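Lipoprotein outS (Dickeya dadantii, PDB 3UTK) is the pilotin of the type II secretion system, an outer-membrane lipoprotein that interacts with the secretin OutD and is required to export pectate lyases and cellulases. Local coordinates at residues S54-V59 and Q102-D107. Residues are numbered along the deposited sequence; the frame is centred on the assembly and turned at random.
Sequences SKYLRV and QGLLKD
Y56 on helix 40-60 faces L104 on helix 94-106, and their CA atoms, 7.8 Å apart, are the nearest CA pair between 54-59 and 102-107. The tyrosine carries its whole side of the contact. Its CG lies anti to the backbone N (chi1 -172°), which sends the ring across to the second helix. The ring meets the leucines through CD2 and CE2: CD2 of Y56 lies 3.9 Å from CB of L104, and CE2 of Y56 lies 3.8 Å from CD2 of L105. Both leucines meet the ring obliquely. L104 crosses the tyrosine side chain, with its CD1 4.0 Å from CB of Y56. L105 is the more exposed of the two, and its side chain and that of Y56 slide past each other in opposite directions. The pilotin is built from nested, perpendicular alpha-helical hairpins, and this contact joins its first long helix to the C-terminal part of helix 94-106. Y56 is buried, and its side chain also touches Q114 and C115 of helix 111-121 and C61. C61 and C115 are joined by a disulfide, so the Y56 side chain touches both of its cysteines. No direct hydrogen bond crosses between the segments. A water lies at the ring end, 2.6 Å from OH of Y56. Its second bond, donated to the backbone O of L104 at 3.4 Å, is weak. Nearby, K55 forms salt bridges with E98 and D69.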
# COMPACT_ATOMS: atom_id res chain seq x y z
N SER A 54 2.93 -2.46 0.73
CA SER A 54 3.53 -2.92 -0.51
C SER A 54 4.98 -2.45 -0.67
O SER A 54 5.82 -3.23 -1.08
CB SER A 54 2.70 -2.49 -1.71
OG SER A 54 1.41 -3.07 -1.65
N LYS A 55 5.26 -1.18 -0.41
CA LYS A 55 6.64 -0.69 -0.49
C LYS A 55 7.51 -1.41 0.55
O LYS A 55 8.66 -1.74 0.28
CB LYS A 55 6.71 0.83 -0.32
CG LYS A 55 8.13 1.40 -0.43
CD LYS A 55 8.16 2.92 -0.40
CE LYS A 55 9.58 3.43 -0.64
NZ LYS A 55 9.61 4.89 -0.95
N TYR A 56 6.96 -1.63 1.73
CA TYR A 56 7.68 -2.37 2.77
C TYR A 56 8.08 -3.77 2.26
O TYR A 56 9.20 -4.23 2.48
CB TYR A 56 6.85 -2.46 4.06
CG TYR A 56 7.60 -3.03 5.24
CD1 TYR A 56 7.77 -4.41 5.38
CD2 TYR A 56 8.12 -2.20 6.23
CE1 TYR A 56 8.46 -4.93 6.46
CE2 TYR A 56 8.81 -2.72 7.31
CZ TYR A 56 8.98 -4.08 7.42
OH TYR A 56 9.67 -4.59 8.50
N LEU A 57 7.18 -4.43 1.55
CA LEU A 57 7.51 -5.75 1.04
C LEU A 57 8.62 -5.65 0.00
O LEU A 57 9.58 -6.42 0.03
CB LEU A 57 6.28 -6.44 0.42
CG LEU A 57 5.23 -7.01 1.38
CD1 LEU A 57 3.99 -7.52 0.62
CD2 LEU A 57 5.82 -8.14 2.24
N ARG A 58 8.51 -4.69 -0.91
CA ARG A 58 9.51 -4.58 -1.97
C ARG A 58 10.89 -4.25 -1.40
O ARG A 58 11.88 -4.87 -1.76
CB ARG A 58 9.11 -3.52 -3.01
CG ARG A 58 10.01 -3.52 -4.26
CD ARG A 58 9.70 -2.33 -5.17
NE ARG A 58 10.20 -1.09 -4.60
CZ ARG A 58 9.46 -0.00 -4.39
NH1 ARG A 58 8.17 0.01 -4.73
NH2 ARG A 58 10.01 1.08 -3.85
N VAL A 59 10.94 -3.27 -0.50
CA VAL A 59 12.22 -2.75 -0.04
C VAL A 59 12.82 -3.54 1.12
O VAL A 59 14.01 -3.87 1.12
CB VAL A 59 12.12 -1.25 0.33
CG1 VAL A 59 13.45 -0.74 0.89
CG2 VAL A 59 11.69 -0.43 -0.89
N GLN A 102 7.51 5.13 6.34
CA GLN A 102 8.55 5.52 7.29
C GLN A 102 8.15 5.13 8.72
O GLN A 102 9.01 4.76 9.53
CB GLN A 102 8.84 7.02 7.19
CG GLN A 102 9.47 7.44 5.87
CD GLN A 102 10.82 6.79 5.63
OE1 GLN A 102 11.20 6.50 4.49
NE2 GLN A 102 11.56 6.56 6.70
N GLY A 103 6.86 5.21 9.02
CA GLY A 103 6.35 4.83 10.33
C GLY A 103 6.55 3.34 10.60
O GLY A 103 6.93 2.95 11.71
N LEU A 104 6.29 2.52 9.59
CA LEU A 104 6.50 1.07 9.70
C LEU A 104 7.94 0.75 10.09
O LEU A 104 8.19 -0.07 10.98
CB LEU A 104 6.15 0.36 8.38
CG LEU A 104 4.68 0.17 7.98
CD1 LEU A 104 4.54 -0.30 6.53
CD2 LEU A 104 3.98 -0.81 8.90
N LEU A 105 8.89 1.39 9.41
CA LEU A 105 10.31 1.13 9.67
C LEU A 105 10.66 1.34 11.14
O LEU A 105 11.54 0.65 11.68
CB LEU A 105 11.20 2.01 8.80
CG LEU A 105 10.97 1.92 7.29
CD1 LEU A 105 12.07 2.66 6.54
CD2 LEU A 105 10.90 0.47 6.82
N LYS A 106 9.98 2.27 11.79
CA LYS A 106 10.33 2.67 13.15
C LYS A 106 9.39 2.16 14.24
O LYS A 106 9.58 2.48 15.42
CB LYS A 106 10.44 4.20 13.22
CG LYS A 106 11.58 4.75 12.39
CD LYS A 106 11.69 6.26 12.52
CE LYS A 106 12.99 6.76 11.90
NZ LYS A 106 14.17 6.06 12.49
N ASP A 107 8.40 1.36 13.88
CA ASP A 107 7.31 1.04 14.81
C ASP A 107 7.62 -0.07 15.83
O ASP A 107 6.80 -0.39 16.69
CB ASP A 107 5.96 0.84 14.06
CG ASP A 107 5.83 -0.53 13.38
OD1 ASP A 107 6.55 -1.48 13.74
OD2 ASP A 107 4.96 -0.66 12.48
O HOH W 1 9.58 -3.18 10.74